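Local coordinates for uncharacterized protein RPA4178 (Rhodopseudomonas palustris, PDB 3LAG) that is of unknown function but has a cupin fold that binds a nickel ion within it and a calcium ion between two subunits, at residues Thr3-Glu9 and Glu21-Gly27; Asp13-Arg18 and Ile92-Ala96; Ala29-His35 and Gly74-Arg80; Met37-Pro43 and Arg67-Ala73. One frame throughout, in Å; residues are numbered along the deposited sequence.

Contact 1: residues Thr3-Glu9 and Glu21-Gly27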
# COMPACT_ATOMS: atom_id res chain seq x y z
N THR B 3 23.36 -14.13 -8.59
CA THR B 3 22.33 -13.21 -8.13
C THR B 3 21.03 -13.98 -7.91
O THR B 3 20.64 -14.80 -8.75
CB THR B 3 22.06 -12.11 -9.16
OG1 THR B 3 23.30 -11.46 -9.48
CG2 THR B 3 21.08 -11.07 -8.61
N VAL B 4 20.36 -13.70 -6.79
CA VAL B 4 19.10 -14.32 -6.48
C VAL B 4 17.99 -13.52 -7.16
O VAL B 4 18.04 -12.29 -7.21
CB VAL B 4 18.89 -14.37 -4.95
CG1 VAL B 4 17.46 -14.77 -4.59
CG2 VAL B 4 19.91 -15.32 -4.32
N ALA B 5 16.99 -14.20 -7.70
CA ALA B 5 15.86 -13.50 -8.30
C ALA B 5 15.00 -12.81 -7.24
O ALA B 5 14.76 -13.36 -6.17
CB ALA B 5 15.02 -14.47 -9.12
N ALA B 6 14.56 -11.60 -7.53
CA ALA B 6 13.53 -10.96 -6.72
C ALA B 6 12.25 -11.77 -6.87
O ALA B 6 12.00 -12.36 -7.92
CB ALA B 6 13.31 -9.54 -7.18
N LYS B 7 11.43 -11.80 -5.82
CA LYS B 7 10.14 -12.47 -5.87
C LYS B 7 9.04 -11.43 -6.02
O LYS B 7 9.10 -10.36 -5.41
CB LYS B 7 9.92 -13.26 -4.58
CG LYS B 7 10.99 -14.29 -4.28
CD LYS B 7 10.79 -14.88 -2.88
CE LYS B 7 12.00 -15.68 -2.41
NZ LYS B 7 11.85 -16.12 -1.00
N SER B 8 8.03 -11.76 -6.81
CA SER B 8 6.87 -10.89 -6.95
C SER B 8 5.55 -11.67 -6.93
O SER B 8 5.49 -12.80 -7.41
CB SER B 8 6.95 -10.05 -8.24
OG SER B 8 6.92 -10.89 -9.37
N GLU B 9 4.52 -11.06 -6.36
CA GLU B 9 3.18 -11.63 -6.33
C GLU B 9 2.19 -10.53 -6.69
O GLU B 9 2.14 -9.48 -6.04
CB GLU B 9 2.82 -12.19 -4.96
CG GLU B 9 1.41 -12.75 -4.91
CD GLU B 9 0.71 -12.56 -3.56
OE1 GLU B 9 1.30 -11.92 -2.65
OE2 GLU B 9 -0.43 -13.04 -3.41
N GLU B 21 3.34 -7.28 -4.81
CA GLU B 21 4.22 -7.42 -3.66
C GLU B 21 5.59 -7.89 -4.11
O GLU B 21 5.72 -8.93 -4.76
CB GLU B 21 3.64 -8.42 -2.67
CG GLU B 21 4.50 -8.66 -1.45
CD GLU B 21 3.88 -9.70 -0.53
OE1 GLU B 21 2.87 -10.31 -0.93
OE2 GLU B 21 4.40 -9.89 0.59
N TRP B 22 6.62 -7.11 -3.78
CA TRP B 22 8.00 -7.45 -4.09
C TRP B 22 8.73 -7.88 -2.83
O TRP B 22 8.67 -7.20 -1.81
CB TRP B 22 8.73 -6.26 -4.73
CG TRP B 22 8.28 -6.01 -6.14
CD1 TRP B 22 7.31 -5.14 -6.56
CD2 TRP B 22 8.76 -6.67 -7.31
NE1 TRP B 22 7.16 -5.22 -7.93
CE2 TRP B 22 8.05 -6.14 -8.41
CE3 TRP B 22 9.73 -7.66 -7.54
CZ2 TRP B 22 8.27 -6.58 -9.72
CZ3 TRP B 22 9.95 -8.08 -8.84
CH2 TRP B 22 9.22 -7.54 -9.91
N ARG B 23 9.41 -9.02 -2.92
CA ARG B 23 10.25 -9.51 -1.83
C ARG B 23 11.64 -9.75 -2.38
O ARG B 23 11.82 -10.55 -3.31
CB ARG B 23 9.67 -10.79 -1.24
CG ARG B 23 8.43 -10.55 -0.43
CD ARG B 23 7.86 -11.83 0.16
NE ARG B 23 6.79 -11.54 1.10
CZ ARG B 23 6.96 -11.34 2.40
NH1 ARG B 23 8.17 -11.42 2.95
NH2 ARG B 23 5.92 -11.07 3.17
N LEU B 24 12.61 -9.06 -1.81
CA LEU B 24 14.00 -9.19 -2.25
C LEU B 24 14.84 -9.78 -1.14
O LEU B 24 15.17 -9.10 -0.16
CB LEU B 24 14.57 -7.85 -2.69
CG LEU B 24 14.33 -7.46 -4.15
CD1 LEU B 24 12.88 -7.12 -4.39
CD2 LEU B 24 15.24 -6.30 -4.51
N PRO B 25 15.21 -11.06 -1.29
CA PRO B 25 16.16 -11.66 -0.34
C PRO B 25 17.52 -10.95 -0.40
O PRO B 25 17.84 -10.29 -1.38
CB PRO B 25 16.31 -13.09 -0.87
CG PRO B 25 15.06 -13.35 -1.63
CD PRO B 25 14.71 -12.04 -2.27
N PRO B 26 18.34 -11.10 0.64
CA PRO B 26 19.71 -10.59 0.54
C PRO B 26 20.40 -11.16 -0.70
O PRO B 26 20.27 -12.35 -0.99
CB PRO B 26 20.37 -11.11 1.82
CG PRO B 26 19.21 -11.21 2.79
CD PRO B 26 18.04 -11.66 1.96
N GLY B 27 21.10 -10.31 -1.44
CA GLY B 27 21.81 -10.75 -2.63
C GLY B 27 20.94 -10.93 -3.86
O GLY B 27 21.33 -11.61 -4.82

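Contact 2: residues Asp13-Arg18 and Ile92-Ala96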
# COMPACT_ATOMS: atom_id res chain seq x y z
N ASP B 13 -5.21 -7.04 -9.78
CA ASP B 13 -4.98 -6.58 -11.13
C ASP B 13 -6.33 -6.37 -11.81
O ASP B 13 -7.09 -7.33 -11.99
CB ASP B 13 -4.12 -7.58 -11.91
CG ASP B 13 -3.64 -7.02 -13.23
OD1 ASP B 13 -3.34 -5.80 -13.30
OD2 ASP B 13 -3.57 -7.79 -14.22
N ASN B 14 -6.62 -5.13 -12.17
CA ASN B 14 -7.90 -4.80 -12.79
C ASN B 14 -7.74 -3.63 -13.75
O ASN B 14 -6.63 -3.19 -14.03
CB ASN B 14 -9.00 -4.58 -11.73
CG ASN B 14 -8.73 -3.38 -10.84
OD1 ASN B 14 -8.27 -2.36 -11.30
ND2 ASN B 14 -9.04 -3.50 -9.55
N ASP B 15 -8.84 -3.11 -14.28
CA ASP B 15 -8.73 -2.11 -15.33
C ASP B 15 -8.19 -0.77 -14.83
O ASP B 15 -7.83 0.09 -15.63
CB ASP B 15 -10.07 -1.92 -16.06
CG ASP B 15 -11.07 -1.10 -15.25
OD1 ASP B 15 -11.12 -1.26 -14.01
OD2 ASP B 15 -11.80 -0.30 -15.86
N GLU B 16 -8.13 -0.60 -13.51
CA GLU B 16 -7.64 0.65 -12.93
C GLU B 16 -6.25 0.54 -12.32
O GLU B 16 -5.50 1.53 -12.27
CB GLU B 16 -8.61 1.17 -11.86
CG GLU B 16 -10.06 1.24 -12.27
CD GLU B 16 -10.31 2.23 -13.39
OE1 GLU B 16 -9.43 3.08 -13.67
OE2 GLU B 16 -11.39 2.16 -14.00
N VAL B 17 -5.89 -0.64 -11.84
CA VAL B 17 -4.72 -0.72 -11.01
C VAL B 17 -4.11 -2.11 -10.98
O VAL B 17 -4.80 -3.11 -11.16
CB VAL B 17 -5.12 -0.29 -9.56
CG1 VAL B 17 -6.06 -1.30 -8.92
CG2 VAL B 17 -3.90 -0.07 -8.69
N ARG B 18 -2.80 -2.16 -10.77
CA ARG B 18 -2.12 -3.41 -10.45
C ARG B 18 -1.30 -3.23 -9.18
O ARG B 18 -0.52 -2.28 -9.07
CB ARG B 18 -1.18 -3.82 -11.57
CG ARG B 18 -0.45 -5.13 -11.28
CD ARG B 18 0.37 -5.56 -12.45
NE ARG B 18 -0.48 -6.15 -13.47
CZ ARG B 18 -0.03 -6.87 -14.50
NH1 ARG B 18 1.28 -7.07 -14.65
NH2 ARG B 18 -0.88 -7.38 -15.37
N ILE B 92 2.18 -0.11 -6.56
CA ILE B 92 0.82 0.10 -7.04
C ILE B 92 0.90 0.91 -8.32
O ILE B 92 1.26 2.09 -8.30
CB ILE B 92 -0.03 0.82 -5.97
CG1 ILE B 92 -0.06 0.01 -4.66
CG2 ILE B 92 -1.45 1.03 -6.48
CD1 ILE B 92 0.99 0.41 -3.65
N GLU B 93 0.59 0.27 -9.45
CA GLU B 93 0.71 0.88 -10.76
C GLU B 93 -0.67 1.26 -11.27
O GLU B 93 -1.60 0.47 -11.18
CB GLU B 93 1.37 -0.09 -11.73
CG GLU B 93 2.80 -0.45 -11.38
CD GLU B 93 3.35 -1.48 -12.33
OE1 GLU B 93 3.03 -2.68 -12.15
OE2 GLU B 93 4.09 -1.10 -13.26
N LEU B 94 -0.78 2.47 -11.82
CA LEU B 94 -2.07 2.96 -12.33
C LEU B 94 -2.18 2.76 -13.84
O LEU B 94 -1.24 3.06 -14.59
CB LEU B 94 -2.28 4.44 -12.00
CG LEU B 94 -2.37 4.79 -10.51
CD1 LEU B 94 -3.22 3.75 -9.78
CD2 LEU B 94 -0.98 4.92 -9.87
N LYS B 95 -3.33 2.25 -14.28
CA LYS B 95 -3.57 2.00 -15.70
C LYS B 95 -4.31 3.16 -16.33
O LYS B 95 -4.95 3.93 -15.63
CB LYS B 95 -4.37 0.72 -15.89
CG LYS B 95 -3.69 -0.44 -15.23
CD LYS B 95 -4.33 -1.73 -15.60
CE LYS B 95 -3.60 -2.86 -14.93
NZ LYS B 95 -4.24 -4.13 -15.30
N ALA B 96 -4.21 3.30 -17.64
CA ALA B 96 -5.03 4.27 -18.35
C ALA B 96 -6.39 3.64 -18.63
O ALA B 96 -6.48 2.43 -18.85
CB ALA B 96 -4.35 4.67 -19.65
O HOH W 1 -7.41 -0.26 -18.32
O HOH W 2 -5.80 4.34 -12.71
O HOH W 3 -7.74 4.24 -15.26

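Contact 3: residues Ala29-His35 and Gly74-Arg80. With NI (nickel (II) ion), chain F.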
# COMPACT_ATOMS: atom_id res chain seq x y z
N ALA B 29 18.17 -9.29 -7.00
CA ALA B 29 17.93 -8.16 -7.90
C ALA B 29 16.70 -8.41 -8.76
O ALA B 29 16.43 -9.55 -9.14
CB ALA B 29 19.15 -7.91 -8.78
N THR B 30 15.97 -7.35 -9.08
CA THR B 30 14.82 -7.47 -9.99
C THR B 30 15.28 -7.65 -11.43
O THR B 30 14.53 -8.17 -12.26
CB THR B 30 13.97 -6.19 -9.97
OG1 THR B 30 14.80 -5.06 -10.28
CG2 THR B 30 13.38 -5.96 -8.59
N GLY B 31 16.50 -7.22 -11.71
CA GLY B 31 16.93 -6.97 -13.07
C GLY B 31 16.46 -5.60 -13.53
O GLY B 31 15.46 -5.07 -13.03
N HIS B 32 17.20 -5.01 -14.46
CA HIS B 32 16.84 -3.72 -15.03
C HIS B 32 15.48 -3.79 -15.72
O HIS B 32 15.20 -4.73 -16.46
CB HIS B 32 17.90 -3.27 -16.02
CG HIS B 32 17.76 -1.84 -16.42
ND1 HIS B 32 16.90 -1.42 -17.41
CD2 HIS B 32 18.37 -0.72 -15.96
CE1 HIS B 32 16.99 -0.10 -17.54
NE2 HIS B 32 17.87 0.34 -16.67
N HIS B 33 14.64 -2.80 -15.46
CA HIS B 33 13.33 -2.75 -16.07
C HIS B 33 12.95 -1.30 -16.22
O HIS B 33 13.55 -0.42 -15.60
CB HIS B 33 12.31 -3.51 -15.21
CG HIS B 33 12.23 -3.02 -13.80
ND1 HIS B 33 13.08 -3.46 -12.81
CD2 HIS B 33 11.41 -2.11 -13.22
CE1 HIS B 33 12.78 -2.85 -11.68
NE2 HIS B 33 11.77 -2.03 -11.90
N THR B 34 11.96 -1.04 -17.06
CA THR B 34 11.41 0.29 -17.20
C THR B 34 9.98 0.30 -16.71
O THR B 34 9.29 -0.72 -16.71
CB THR B 34 11.47 0.79 -18.65
OG1 THR B 34 10.53 0.07 -19.44
CG2 THR B 34 12.87 0.61 -19.21
N HIS B 35 9.54 1.47 -16.28
CA HIS B 35 8.20 1.67 -15.77
C HIS B 35 7.36 2.39 -16.78
O HIS B 35 7.67 3.52 -17.17
CB HIS B 35 8.29 2.44 -14.46
CG HIS B 35 8.66 1.57 -13.32
ND1 HIS B 35 7.73 0.82 -12.63
CD2 HIS B 35 9.86 1.27 -12.76
CE1 HIS B 35 8.33 0.12 -11.69
NE2 HIS B 35 9.62 0.36 -11.75
N GLY B 74 8.57 6.20 -16.70
CA GLY B 74 9.81 6.66 -17.29
C GLY B 74 10.98 6.23 -16.43
O GLY B 74 12.11 6.22 -16.88
N VAL B 75 10.72 5.89 -15.17
CA VAL B 75 11.78 5.37 -14.32
C VAL B 75 12.37 4.12 -14.97
O VAL B 75 11.63 3.25 -15.42
CB VAL B 75 11.27 5.05 -12.90
CG1 VAL B 75 12.29 4.22 -12.12
CG2 VAL B 75 10.94 6.33 -12.15
N GLN B 76 13.70 4.07 -15.01
CA GLN B 76 14.44 2.92 -15.54
C GLN B 76 15.49 2.56 -14.51
O GLN B 76 16.34 3.39 -14.17
CB GLN B 76 15.16 3.28 -16.85
CG GLN B 76 14.29 3.80 -17.97
CD GLN B 76 15.07 3.98 -19.26
OE1 GLN B 76 14.69 3.46 -20.31
NE2 GLN B 76 16.17 4.72 -19.19
N HIS B 77 15.45 1.33 -14.01
CA HIS B 77 16.39 0.97 -12.95
C HIS B 77 16.48 -0.53 -12.75
O HIS B 77 15.60 -1.28 -13.18
CB HIS B 77 16.03 1.70 -11.62
CG HIS B 77 14.68 1.36 -11.06
ND1 HIS B 77 14.10 2.09 -10.04
CD2 HIS B 77 13.79 0.39 -11.37
CE1 HIS B 77 12.92 1.58 -9.75
NE2 HIS B 77 12.71 0.54 -10.53
N ASP B 78 17.55 -0.95 -12.09
CA ASP B 78 17.61 -2.27 -11.46
C ASP B 78 17.53 -2.02 -9.97
O ASP B 78 18.15 -1.08 -9.48
CB ASP B 78 18.93 -2.96 -11.80
CG ASP B 78 19.04 -4.38 -11.25
OD1 ASP B 78 18.00 -4.99 -10.89
OD2 ASP B 78 20.18 -4.88 -11.23
N VAL B 79 16.78 -2.83 -9.24
CA VAL B 79 16.70 -2.68 -7.80
C VAL B 79 17.27 -3.94 -7.16
O VAL B 79 16.93 -5.05 -7.56
CB VAL B 79 15.27 -2.38 -7.37
CG1 VAL B 79 15.09 -2.62 -5.89
CG2 VAL B 79 14.91 -0.95 -7.77
N ARG B 80 18.15 -3.75 -6.19
CA ARG B 80 18.87 -4.86 -5.59
C ARG B 80 18.87 -4.78 -4.09
O ARG B 80 18.69 -3.72 -3.50
CB ARG B 80 20.31 -4.85 -6.07
CG ARG B 80 20.44 -4.71 -7.57
CD ARG B 80 21.88 -4.71 -8.02
NE ARG B 80 22.53 -6.00 -7.83
CZ ARG B 80 22.61 -6.95 -8.76
NH1 ARG B 80 23.24 -8.09 -8.50
NH2 ARG B 80 22.07 -6.77 -9.96
NI NI F . 10.98 -0.70 -10.52
O HOH W 4 9.32 -2.32 -10.18

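Contact 4: residues Met37-Pro43 and Arg67-Ala73. With CA (calcium ion), chain D.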
# COMPACT_ATOMS: atom_id res chain seq x y z
N MSE B 37 4.05 2.87 -16.25
CA MSE B 37 2.92 3.41 -15.52
C MSE B 37 3.40 4.19 -14.31
O MSE B 37 4.35 3.78 -13.64
CB MSE B 37 1.99 2.28 -15.04
CG MSE B 37 1.22 1.59 -16.15
SE MSE B 37 0.22 0.10 -15.52
CE MSE B 37 1.63 -1.23 -15.63
N ASP B 38 2.76 5.32 -14.03
CA ASP B 38 2.95 6.00 -12.76
C ASP B 38 2.63 5.00 -11.65
O ASP B 38 1.77 4.11 -11.82
CB ASP B 38 2.01 7.19 -12.62
CG ASP B 38 2.32 8.31 -13.60
OD1 ASP B 38 3.39 8.33 -14.25
OD2 ASP B 38 1.47 9.20 -13.70
N TYR B 39 3.29 5.16 -10.52
CA TYR B 39 3.10 4.20 -9.44
C TYR B 39 3.36 4.78 -8.07
O TYR B 39 3.83 5.92 -7.92
CB TYR B 39 3.93 2.93 -9.68
CG TYR B 39 5.43 3.08 -9.68
CD1 TYR B 39 6.18 2.74 -8.56
CD2 TYR B 39 6.10 3.54 -10.80
CE1 TYR B 39 7.55 2.86 -8.55
CE2 TYR B 39 7.48 3.66 -10.81
CZ TYR B 39 8.19 3.32 -9.68
OH TYR B 39 9.56 3.42 -9.69
N VAL B 40 3.00 3.98 -7.07
CA VAL B 40 3.21 4.29 -5.67
C VAL B 40 3.94 3.11 -5.05
O VAL B 40 3.62 1.95 -5.33
CB VAL B 40 1.86 4.48 -4.95
CG1 VAL B 40 2.03 4.61 -3.42
CG2 VAL B 40 1.10 5.67 -5.51
N VAL B 41 4.94 3.41 -4.24
CA VAL B 41 5.65 2.41 -3.46
C VAL B 41 5.18 2.49 -2.01
O VAL B 41 5.15 3.58 -1.43
CB VAL B 41 7.17 2.65 -3.50
CG1 VAL B 41 7.92 1.64 -2.64
CG2 VAL B 41 7.66 2.62 -4.95
N VAL B 42 4.82 1.35 -1.45
CA VAL B 42 4.48 1.25 -0.03
C VAL B 42 5.46 0.30 0.62
O VAL B 42 5.33 -0.93 0.47
CB VAL B 42 3.05 0.74 0.21
CG1 VAL B 42 2.75 0.72 1.70
CG2 VAL B 42 2.05 1.63 -0.53
N PRO B 43 6.46 0.84 1.32
CA PRO B 43 7.38 -0.06 2.01
C PRO B 43 6.68 -0.76 3.16
O PRO B 43 5.94 -0.14 3.94
CB PRO B 43 8.46 0.89 2.56
CG PRO B 43 8.36 2.12 1.67
CD PRO B 43 6.89 2.25 1.43
N ARG B 67 5.51 4.60 4.83
CA ARG B 67 5.70 5.92 4.24
C ARG B 67 5.74 5.77 2.73
O ARG B 67 6.79 5.48 2.16
CB ARG B 67 7.00 6.55 4.73
CG ARG B 67 6.96 6.94 6.17
CD ARG B 67 5.63 7.59 6.53
NE ARG B 67 5.32 8.78 5.74
CZ ARG B 67 4.38 9.67 6.06
NH1 ARG B 67 3.68 9.51 7.17
NH2 ARG B 67 4.16 10.72 5.28
N SER B 68 4.59 5.96 2.11
CA SER B 68 4.44 5.77 0.68
C SER B 68 5.04 6.93 -0.09
O SER B 68 5.23 8.03 0.44
CB SER B 68 2.96 5.59 0.31
OG SER B 68 2.24 6.81 0.36
N TYR B 69 5.36 6.68 -1.35
CA TYR B 69 5.82 7.73 -2.23
C TYR B 69 5.44 7.42 -3.66
O TYR B 69 5.21 6.27 -4.01
CB TYR B 69 7.31 7.98 -2.08
CG TYR B 69 8.23 6.81 -2.32
CD1 TYR B 69 8.70 6.52 -3.60
CD2 TYR B 69 8.66 6.01 -1.26
CE1 TYR B 69 9.57 5.47 -3.82
CE2 TYR B 69 9.54 4.96 -1.47
CZ TYR B 69 9.99 4.69 -2.75
OH TYR B 69 10.85 3.65 -2.98
N ALA B 70 5.39 8.47 -4.47
CA ALA B 70 4.92 8.40 -5.85
C ALA B 70 6.10 8.49 -6.81
O ALA B 70 7.09 9.20 -6.55
CB ALA B 70 3.93 9.52 -6.13
N ARG B 71 5.96 7.81 -7.94
CA ARG B 71 6.96 7.81 -8.99
C ARG B 71 6.25 7.90 -10.33
O ARG B 71 5.09 7.53 -10.47
CB ARG B 71 7.81 6.54 -8.91
CG ARG B 71 8.72 6.47 -7.69
CD ARG B 71 9.83 7.49 -7.82
NE ARG B 71 10.80 7.49 -6.73
CZ ARG B 71 10.77 8.35 -5.71
NH1 ARG B 71 9.79 9.23 -5.60
NH2 ARG B 71 11.74 8.30 -4.80
N LYS B 72 6.97 8.41 -11.33
CA LYS B 72 6.43 8.62 -12.67
C LYS B 72 6.86 7.54 -13.64
O LYS B 72 7.98 7.02 -13.57
CB LYS B 72 6.94 9.95 -13.22
CG LYS B 72 6.35 11.17 -12.55
CD LYS B 72 5.02 11.53 -13.17
CE LYS B 72 4.60 12.93 -12.78
NZ LYS B 72 3.38 13.32 -13.51
N ALA B 73 5.97 7.22 -14.58
CA ALA B 73 6.36 6.45 -15.75
C ALA B 73 7.63 7.06 -16.31
O ALA B 73 7.76 8.28 -16.39
CB ALA B 73 5.25 6.48 -16.79
CA CA D . -0.04 10.77 -14.71
O HOH W 5 11.54 4.29 -7.63
O HOH W 6 1.83 11.91 -15.75
O HOH W 7 1.49 11.59 -12.74

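Contact 1: residues Thr3-Glu9 and Glu21-Gly27
S8 lays its CB over one face of the W22 indole. The CB is 3.6 Å from the centroid of the six-membered ring and 10° off its normal, a CH-pi contact. A6 CB meets the ring edge, 4.0 Å from W22 CZ3, and also touches L24 CD1 at 3.7 Å. W22 CG is anti to its carbonyl carbon (chi1 -73°), which brings the indole alongside A6 and S8. This is the tight part. An alanine at W22 would probably leave S8 CB without its ring face, A6 CB with L24 alone, and a gap beside F89.

The side carrying K7, E9 and R23 is looser and more exposed. The extended K7 chain crosses to P25, with K7 CE 3.9 Å from P25 CG. E9 pairs with R67 of the second subunit, R23 with E86 of its own chain. Between the two faces the backbones stay paired, K7 N to R23 O at 2.8 Å. Towards the N terminus the strands part, and V4 N reaches G27 O at 3.0 Å.

The two segments belong to the hairpin of strands 4-13 and 17-24. Strand 28-34 adjoins strand 4-13, and strand 87-94, where F89 meets the W22 ring, adjoins strand 17-24.

Contact 2: residues Asp13-Arg18 and Ile92-Ala96
K95 reaches along the turn of residues 13-16 and ends on D13 and N14. Its chain is fully extended beyond CG, with CG anti to the carbonyl carbon (chi1 -56°), and this carries the ammonium group the length of the turn. K95 NZ bonds D13 OD1 at 2.8 Å in a salt bridge. The same nitrogen gives a hydrogen bond of 2.9 Å to N14 O, arriving from above that carbonyl plane. On the way K95 CD passes 3.1 Å from N14 O. At the base of the chain, K95 N bonds E16 O almost straight.

R18 holds the same aspartate. It grips D13 side-on with two nitrogens, NE to OD1 and NH2 to OD2. R18 NE and K95 NZ meet D13 OD1 from opposite faces of the carboxylate, so one oxygen takes two charged donors. This would probably stabilise the charge on D13. R18 and E93 form an antiparallel hydrogen-bonded pair, with E93 N 2.8 Å from R18 O. Their side chains run side by side, R18 CD 3.9 Å from E93 OE1.

V17 lies on the other face and is buried. Its CG2 lies beside I92 and meets L94 CD1 at 4.0 Å. N14 OD1 takes E16 N in an Asx turn, which shapes the loop leading to V17. The turn carries D15 and E16, calcium-binding residues of this protein.

Strand 17-24 pairs here with strand 87-94. On its far side strand 87-94 bonds strand 39-43 through I92 and L94, while V17 packs on L94 of the second subunit.

Contact 3: residues Ala29-His35 and Gly74-Arg80
H33, H35 and H77 bring three imidazoles together on one nickel ion. Each binds through NE2, 2.1 Å from the nickel. A water at 2.4 Å from the nickel and two further atoms bring the coordination to six atoms. This three-histidine site inside the barrel is as in metal-binding cupins. The H33 and H77 rings meet obliquely, their planes at 72°. H33 CG lies between its backbone N and carbonyl carbon (chi1 56°), which turns the ring in to the metal.

A hydrogen bond sets the H33 ring. H33 ND1 donates to G31 O at 2.9 Å, in the ring plane, so the rotation of this ligand is fixed from behind. G31 O also accepts from T30 OG1. That hydroxyl in turn takes V79 N at 3.2 Å, across the contact. H33 and H77 bond each other through both backbone groups, and H35 N meets V75 O.

Packing closes the faces of H77. V79 CG2 sits over the centre of one face and V75 CG1 over the other, nearer the rim. A29 CB lies over the R80 guanidinium, 3.3 Å from R80 NH2. The same NH2 forms a salt bridge to D78 OD2 on its syn side.

Strand 28-34 lies between strands 4-13 and 76-80. Strand 76-80 is flanked in turn by strand 47-52, where I51 touches H77. Y39 of strand 39-43 stacks on H35.

Contact 4: residues Met37-Pro43 and Arg67-Ala73
R67 O touches P43 CD at 3.3 Å, where residues 67-73 begin. The R67 guanidinium pairs with E9 of the second subunit. S68 puts its CB near V40 CG1, while its hydroxyl bonds Q11 of the second subunit.

Y69 lies beside V41, both pointing the same way. V41 CB stands over one face of the Y69 ring, 3.8 Å from the centroid, a CH-pi contact. Y69 and V41 also bond through both backbone groups. A70 faces V40 as a non-hydrogen-bonded pair.

R71 sets its CB over the Y39 ring, 3.3 Å from Y39 CZ and 22° off the ring normal. Y39 CG lies between its backbone N and carbonyl carbon (chi1 65°), which lays the ring across R71. A water is hydrogen-bonded to Y39 OH at 3.0 Å. A serine in place of Y39 would probably leave R71 CB without its aromatic floor and H35 without its stacking partner.

K72 NZ donates to two waters, at 2.7 and 3.1 Å, and both waters bind the calcium ion. A73 N bonds D38 OD1 at 2.8 Å, on the anti lone pair. This fixes the carboxylate, whose OD2 binds the calcium at 2.4 Å.

D15 and E16 of the second subunit bind the same ion. D38, just before strand 39-43 of the cupin domain, thus gives one ligand to a calcium site that bridges two subunits.

From the N terminus, contact 1 closes first, as a hairpin of strands 4-13 and 17-24. Residues 13-18 lie inside that hairpin and pair with 92-96 near the C terminus, so contact 2 crosses contact 1 and encloses the rest. Contact 3 is nested within contact 2, and contact 4 within contact 3. Contact 1 and contact 3 follow in series and join where V4 and A6 meet A29 through probable backbone bonds. Contact 2 and contact 4 join through strands 87-94 and 39-43. Contact 3 touches contact 4 at Y39, beside H77. Contact 2 ties the turn after strand 4-13 to the last strand. Contacts 1, 2 and 4 also reach the second subunit.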